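Local atomic coordinates of Rab3 interacting molecule variant 2 (Drosophila melanogaster, PDB entry 4TS6), a protein that is probably a Rab3-interacting scaffold that organises the presynaptic active zone for neurotransmitter release, here represented by its C2A domain. Residues T33-R38 with R44-K49; F79-L84 with R92-T97. All blocks are in the same frame, centred on the assembly; numbering follows the deposited sequence. Where two conformers were deposited one is given.

How the contacts relate
From the N terminus, the chain runs through strand 24-33 of one four-stranded sheet and enters the loop that leads to strand 46-53 of the other. Contact 1 closes this loop, joining 33-38 to 44-49 across five intervening residues. Strand 74-81 then returns to the first sheet, and contact 2 closes the next crossing, from 79-84 to 92-97, with seven residues between. The two loops follow one another in series, neither nesting nor crossing, and their centres lie about 21 Å apart, on opposite sides of the chain's centre. Strands 46-53 and 93-100 are neighbours, and Lys49 N lies 2.8 Å from Thr97 O, a probable hydrogen bond between the two contacts.

Contact 1: residues T33-R38 with R44-K49; sequences TGLSLR and RNPYAK
Arg44 grips Ser36 side-on, and these bonds carry the polar part of the contact. Its NE donates to the backbone carbonyl Ser36 O at 2.9 Å, coming from above the carbonyl plane, while NH1 reaches the hydroxyl Ser36 OG, also at 2.9 Å. Both bonds are bent, with N-H...O angles close to 143°, and a weak third one runs from NE to the same hydroxyl. The serine can answer with two oxygens because chi1 of 55° swings OG between its backbone N and carbonyl carbon. Arg44 itself is extended from CG to NE, which carries the guanidinium over to the 36-38 backbone.

The two arginines meet where the aliphatic part of one lies against the flat end of the other; their charged ends stay apart, with Arg38 NE 5.0 Å from Arg44 NH2. Arg38 CG sits over one face of the Arg44 guanidinium, 4.1 Å from NH2, and the two guanidinium planes are turned 75° apart. Asp100 OD2 serves both: a salt bridge with Arg38 NE and a long, weak ion pair with Arg44 NH2, which probably eases the like charges. Farther out, Arg38 NH1 comes within 3.1 Å of Asn45 ND2. Both are donors, so this is proximity without a bond; the amide is held instead by Thr69 N at OD1 and Tyr101 O at ND2.

The apolar part of the contact is Leu35, whose CD1 rests 4.0 Å from Pro46 CG; Leu98 and Leu131 also touch the leucine. Together these interactions pin the loop that crosses between the two sheets of a C2-domain beta sandwich, at the end where the loop after strand 93-100, with Tyr101, also lies.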
loop_
_atom_site.group_PDB
_atom_site.type_symbol
_atom_site.label_atom_id
_atom_site.label_comp_id
_atom_site.label_asym_id
_atom_site.label_seq_id
_atom_site.Cartn_x
_atom_site.Cartn_y
_atom_site.Cartn_z
ATOM N N THR A 33 1.848 9.908 5.710
ATOM C CA THR A 33 2.004 11.080 6.556
ATOM C C THR A 33 0.768 11.259 7.430
ATOM O O THR A 33 -0.310 10.790 7.073
ATOM C CB THR A 33 2.242 12.350 5.689
ATOM O OG1 THR A 33 2.739 13.413 6.507
ATOM C CG2 THR A 33 0.963 12.809 5.026
ATOM N N GLY A 34 0.919 11.924 8.571
ATOM C CA GLY A 34 -0.221 12.288 9.395
ATOM C C GLY A 34 -0.845 11.147 10.181
ATOM O O GLY A 34 -1.985 11.247 10.639
ATOM N N LEU A 35 -0.110 10.055 10.349
ATOM C CA LEU A 35 -0.623 8.947 11.146
ATOM C C LEU A 35 -0.774 9.365 12.603
ATOM O O LEU A 35 -0.045 10.225 13.095
ATOM C CB LEU A 35 0.305 7.741 11.046
ATOM C CG LEU A 35 0.674 7.319 9.625
ATOM C CD1 LEU A 35 1.543 6.090 9.679
ATOM C CD2 LEU A 35 -0.563 7.084 8.764
ATOM N N SER A 36 -1.726 8.758 13.296
ATOM C CA SER A 36 -1.926 9.041 14.706
ATOM C C SER A 36 -0.813 8.403 15.526
ATOM O O SER A 36 -0.140 7.471 15.065
ATOM C CB SER A 36 -3.246 8.432 15.156
ATOM O OG SER A 36 -3.263 7.049 14.836
ATOM N N LEU A 37 -0.628 8.903 16.740
ATOM C CA LEU A 37 0.179 8.201 17.734
ATOM C C LEU A 37 -0.652 7.055 18.306
ATOM O O LEU A 37 -1.866 6.984 18.094
ATOM C CB LEU A 37 0.575 9.149 18.861
ATOM C CG LEU A 37 1.307 10.437 18.490
ATOM C CD1 LEU A 37 1.352 11.395 19.681
ATOM C CD2 LEU A 37 2.710 10.120 18.008
ATOM N N ARG A 38 -0.007 6.149 19.029
ATOM C CA ARG A 38 -0.750 5.153 19.785
ATOM C C ARG A 38 -1.374 5.840 21.001
ATOM O O ARG A 38 -0.988 6.955 21.348
ATOM C CB ARG A 38 0.177 4.028 20.233
ATOM C CG ARG A 38 0.847 3.281 19.094
ATOM C CD ARG A 38 1.736 2.177 19.654
ATOM N NE ARG A 38 2.352 1.381 18.599
ATOM C CZ ARG A 38 3.394 0.576 18.785
ATOM N NH1 ARG A 38 3.887 -0.116 17.766
ATOM N NH2 ARG A 38 3.947 0.466 19.988
ATOM N N ARG A 44 4.219 5.067 16.033
ATOM C CA ARG A 44 3.959 3.769 15.444
ATOM C C ARG A 44 5.200 3.234 14.741
ATOM O O ARG A 44 6.185 3.952 14.555
ATOM C CB ARG A 44 2.792 3.887 14.468
ATOM C CG ARG A 44 1.539 4.394 15.148
ATOM C CD ARG A 44 0.295 4.151 14.327
ATOM N NE ARG A 44 -0.879 4.688 15.007
ATOM C CZ ARG A 44 -1.747 3.959 15.695
ATOM N NH1 ARG A 44 -2.781 4.544 16.285
ATOM N NH2 ARG A 44 -1.582 2.647 15.800
ATOM N N ASN A 45 5.135 1.966 14.358
ATOM C CA ASN A 45 6.175 1.328 13.568
ATOM C C ASN A 45 5.506 0.759 12.344
ATOM O O ASN A 45 5.235 -0.447 12.280
ATOM C CB ASN A 45 6.839 0.195 14.347
ATOM C CG ASN A 45 7.365 0.644 15.692
ATOM O OD1 ASN A 45 8.235 1.509 15.766
ATOM N ND2 ASN A 45 6.855 0.044 16.766
ATOM N N PRO A 46 5.234 1.624 11.364
ATOM C CA PRO A 46 4.396 1.330 10.202
ATOM C C PRO A 46 5.061 0.494 9.104
ATOM O O PRO A 46 6.225 0.714 8.778
ATOM C CB PRO A 46 4.067 2.737 9.638
ATOM C CG PRO A 46 4.572 3.735 10.660
ATOM C CD PRO A 46 5.682 3.031 11.383
ATOM N N TYR A 47 4.317 -0.464 8.560
ATOM C CA TYR A 47 4.679 -1.157 7.325
ATOM C C TYR A 47 3.404 -1.348 6.561
ATOM O O TYR A 47 2.310 -1.212 7.122
ATOM C CB TYR A 47 5.323 -2.525 7.570
ATOM C CG TYR A 47 4.428 -3.534 8.268
ATOM C CD1 TYR A 47 4.323 -3.561 9.653
ATOM C CD2 TYR A 47 3.703 -4.470 7.540
ATOM C CE1 TYR A 47 3.514 -4.511 10.301
ATOM C CE2 TYR A 47 2.889 -5.404 8.170
ATOM C CZ TYR A 47 2.801 -5.425 9.544
ATOM O OH TYR A 47 1.990 -6.374 10.158
ATOM N N ALA A 48 3.531 -1.670 5.275
ATOM C CA ALA A 48 2.346 -1.820 4.457
ATOM C C ALA A 48 2.312 -3.189 3.832
ATOM O O ALA A 48 3.350 -3.783 3.547
ATOM C CB ALA A 48 2.294 -0.736 3.388
ATOM N N LYS A 49 1.105 -3.702 3.640
ATOM C CA LYS A 49 0.934 -4.935 2.911
ATOM C C LYS A 49 0.128 -4.596 1.673
ATOM O O LYS A 49 -0.767 -3.755 1.723
ATOM C CB LYS A 49 0.183 -5.958 3.774
ATOM C CG LYS A 49 0.978 -7.215 4.062
ATOM C CD LYS A 49 0.838 -7.695 5.502
ATOM C CE LYS A 49 -0.510 -8.332 5.796
ATOM N NZ LYS A 49 -0.488 -9.079 7.103
#

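Contact 2: residues F79-L84 with R92-T97; sequences FVYSGL and RLLEVT
Tyr81 and Leu94 face each other from different sheets, with backbones too far apart to pair: their CA atoms are 10.6 Å apart, and those of Leu84 and Arg92 are 11.1 Å apart. Residues 79-81 belong to strand 74-81, at the border of one sheet. Strand 93-97 is the start of 93-100, an inner strand of the other. Only side chains bridge the gap, burying 122 Å² in all.

Toward the interior, Tyr81 sends its ring across to Leu94. The contact is between Tyr81 CE2 and Leu94 CD1, 4.0 Å apart, with the methyl approaching the ring obliquely. On Leu94, chi1 of -169° sets CG anti to the backbone N, and from there CD1 extends to the tyrosine. Val50 touches both residues, and Leu16 and Val27 also pack on Leu94. This is the hydrophobic interface of the C2 beta sandwich, where side chains from two four-stranded antiparallel sheets meet face to face. The polar end of the tyrosine has its own partner, as OH is hydrogen-bonded to Ser60 O, while Arg62 makes a cation-pi contact with the ring.

Nearer the loop, Leu84 lies on the guanidinium of Arg92. A single methyl, CD2, does the touching: it stands 3.4 Å above the plane, offset toward the rim, and is 3.7 Å from Arg92 CZ. The arginine chain is stretched from CG to NE, which lets the flat group reach back beneath the leucine. Its NE makes a weak hydrogen bond to Asp88 O, within the connection between the segments. Leu84 also packs on Leu52 of strand 46-53, in the sheet that Arg92 leads into, and its carbonyl oxygen is hydrogen-bonded to Tyr18 OH.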
loop_
_atom_site.group_PDB
_atom_site.type_symbol
_atom_site.label_atom_id
_atom_site.label_comp_id
_atom_site.label_asym_id
_atom_site.label_seq_id
_atom_site.Cartn_x
_atom_site.Cartn_y
_atom_site.Cartn_z
ATOM N N PHE A 79 6.915 -2.454 -6.014
ATOM C CA PHE A 79 6.541 -3.856 -6.178
ATOM C C PHE A 79 6.037 -4.052 -7.597
ATOM O O PHE A 79 5.508 -3.125 -8.207
ATOM C CB PHE A 79 5.440 -4.240 -5.187
ATOM C CG PHE A 79 5.832 -4.056 -3.737
ATOM C CD1 PHE A 79 6.886 -4.778 -3.192
ATOM C CD2 PHE A 79 5.131 -3.178 -2.926
ATOM C CE1 PHE A 79 7.248 -4.608 -1.850
ATOM C CE2 PHE A 79 5.479 -3.008 -1.589
ATOM C CZ PHE A 79 6.542 -3.728 -1.052
ATOM N N VAL A 80 6.200 -5.258 -8.126
ATOM C CA VAL A 80 5.791 -5.531 -9.502
ATOM C C VAL A 80 4.852 -6.735 -9.535
ATOM O O VAL A 80 5.108 -7.740 -8.870
ATOM C CB VAL A 80 7.020 -5.795 -10.402
ATOM C CG1 VAL A 80 6.584 -6.192 -11.795
ATOM C CG2 VAL A 80 7.892 -4.560 -10.469
ATOM N N TYR A 81 3.751 -6.614 -10.275
ATOM C CA TYR A 81 2.846 -7.736 -10.511
ATOM C C TYR A 81 2.910 -8.077 -11.985
ATOM O O TYR A 81 2.627 -7.222 -12.812
ATOM C CB TYR A 81 1.415 -7.349 -10.149
ATOM C CG TYR A 81 1.185 -7.239 -8.661
ATOM C CD1 TYR A 81 1.012 -8.380 -7.885
ATOM C CD2 TYR A 81 1.137 -6.004 -8.033
ATOM C CE1 TYR A 81 0.799 -8.295 -6.512
ATOM C CE2 TYR A 81 0.921 -5.906 -6.646
ATOM C CZ TYR A 81 0.758 -7.063 -5.901
ATOM O OH TYR A 81 0.539 -6.995 -4.539
ATOM N N SER A 82 3.256 -9.318 -12.308
ATOM C CA SER A 82 3.533 -9.717 -13.686
ATOM C C SER A 82 2.405 -10.511 -14.338
ATOM O O SER A 82 1.451 -10.922 -13.671
ATOM C CB SER A 82 4.824 -10.540 -13.721
ATOM O OG SER A 82 5.879 -9.820 -13.117
ATOM N N GLY A 83 2.507 -10.721 -15.648
ATOM C CA GLY A 83 1.537 -11.544 -16.361
ATOM C C GLY A 83 0.158 -10.919 -16.506
ATOM O O GLY A 83 -0.855 -11.629 -16.492
ATOM N N LEU A 84 0.115 -9.603 -16.705
ATOM C CA LEU A 84 -1.158 -8.874 -16.754
ATOM C C LEU A 84 -1.309 -8.004 -18.004
ATOM O O LEU A 84 -0.465 -7.148 -18.261
ATOM C CB LEU A 84 -1.269 -7.974 -15.511
ATOM C CG LEU A 84 -1.361 -8.727 -14.183
ATOM C CD1 LEU A 84 -1.096 -7.817 -12.991
ATOM C CD2 LEU A 84 -2.723 -9.395 -14.056
ATOM N N ARG A 92 -10.270 -6.154 -10.857
ATOM C CA ARG A 92 -9.346 -6.363 -9.742
ATOM C C ARG A 92 -9.174 -5.122 -8.880
ATOM O O ARG A 92 -9.457 -4.000 -9.317
ATOM C CB ARG A 92 -7.988 -6.851 -10.233
ATOM C CG ARG A 92 -8.097 -8.080 -11.091
ATOM C CD ARG A 92 -6.819 -8.867 -11.047
ATOM N NE ARG A 92 -6.723 -9.704 -12.236
ATOM C CZ ARG A 92 -5.809 -10.651 -12.417
ATOM N NH1 ARG A 92 -4.907 -10.892 -11.468
ATOM N NH2 ARG A 92 -5.808 -11.353 -13.546
ATOM N N LEU A 93 -8.718 -5.332 -7.646
ATOM C CA LEU A 93 -8.543 -4.231 -6.700
ATOM C C LEU A 93 -7.130 -4.280 -6.160
ATOM O O LEU A 93 -6.636 -5.351 -5.836
ATOM C CB LEU A 93 -9.515 -4.363 -5.528
ATOM C CG LEU A 93 -11.006 -4.305 -5.834
ATOM C CD1 LEU A 93 -11.805 -4.460 -4.552
ATOM C CD2 LEU A 93 -11.349 -3.005 -6.504
ATOM N N LEU A 94 -6.471 -3.130 -6.068
ATOM C CA LEU A 94 -5.203 -3.083 -5.341
ATOM C C LEU A 94 -5.529 -2.676 -3.908
ATOM O O LEU A 94 -6.073 -1.601 -3.675
ATOM C CB LEU A 94 -4.243 -2.070 -5.963
ATOM C CG LEU A 94 -2.804 -2.138 -5.440
ATOM C CD1 LEU A 94 -2.138 -3.374 -5.990
ATOM C CD2 LEU A 94 -2.021 -0.888 -5.820
ATOM N N GLU A 95 -5.217 -3.543 -2.951
ATOM C CA GLU A 95 -5.577 -3.305 -1.553
ATOM C C GLU A 95 -4.282 -3.073 -0.799
ATOM O O GLU A 95 -3.462 -3.987 -0.672
ATOM C CB GLU A 95 -6.311 -4.528 -0.975
ATOM C CG GLU A 95 -6.869 -4.334 0.451
ATOM C CD GLU A 95 -7.206 -5.654 1.137
ATOM O OE1 GLU A 95 -8.414 -5.935 1.380
ATOM O OE2 GLU A 95 -6.253 -6.407 1.445
ATOM N N VAL A 96 -4.085 -1.844 -0.329
ATOM C CA VAL A 96 -2.883 -1.487 0.415
ATOM C C VAL A 96 -3.309 -1.231 1.849
ATOM O O VAL A 96 -4.149 -0.365 2.116
ATOM C CB VAL A 96 -2.228 -0.199 -0.138
ATOM C CG1 VAL A 96 -0.950 0.122 0.658
ATOM C CG2 VAL A 96 -1.921 -0.332 -1.642
ATOM N N THR A 97 -2.739 -1.982 2.780
ATOM C CA THR A 97 -3.127 -1.842 4.172
ATOM C C THR A 97 -1.921 -1.460 5.012
ATOM O O THR A 97 -0.865 -2.078 4.894
ATOM C CB THR A 97 -3.722 -3.147 4.708
ATOM O OG1 THR A 97 -4.786 -3.583 3.847
ATOM C CG2 THR A 97 -4.258 -2.945 6.095
#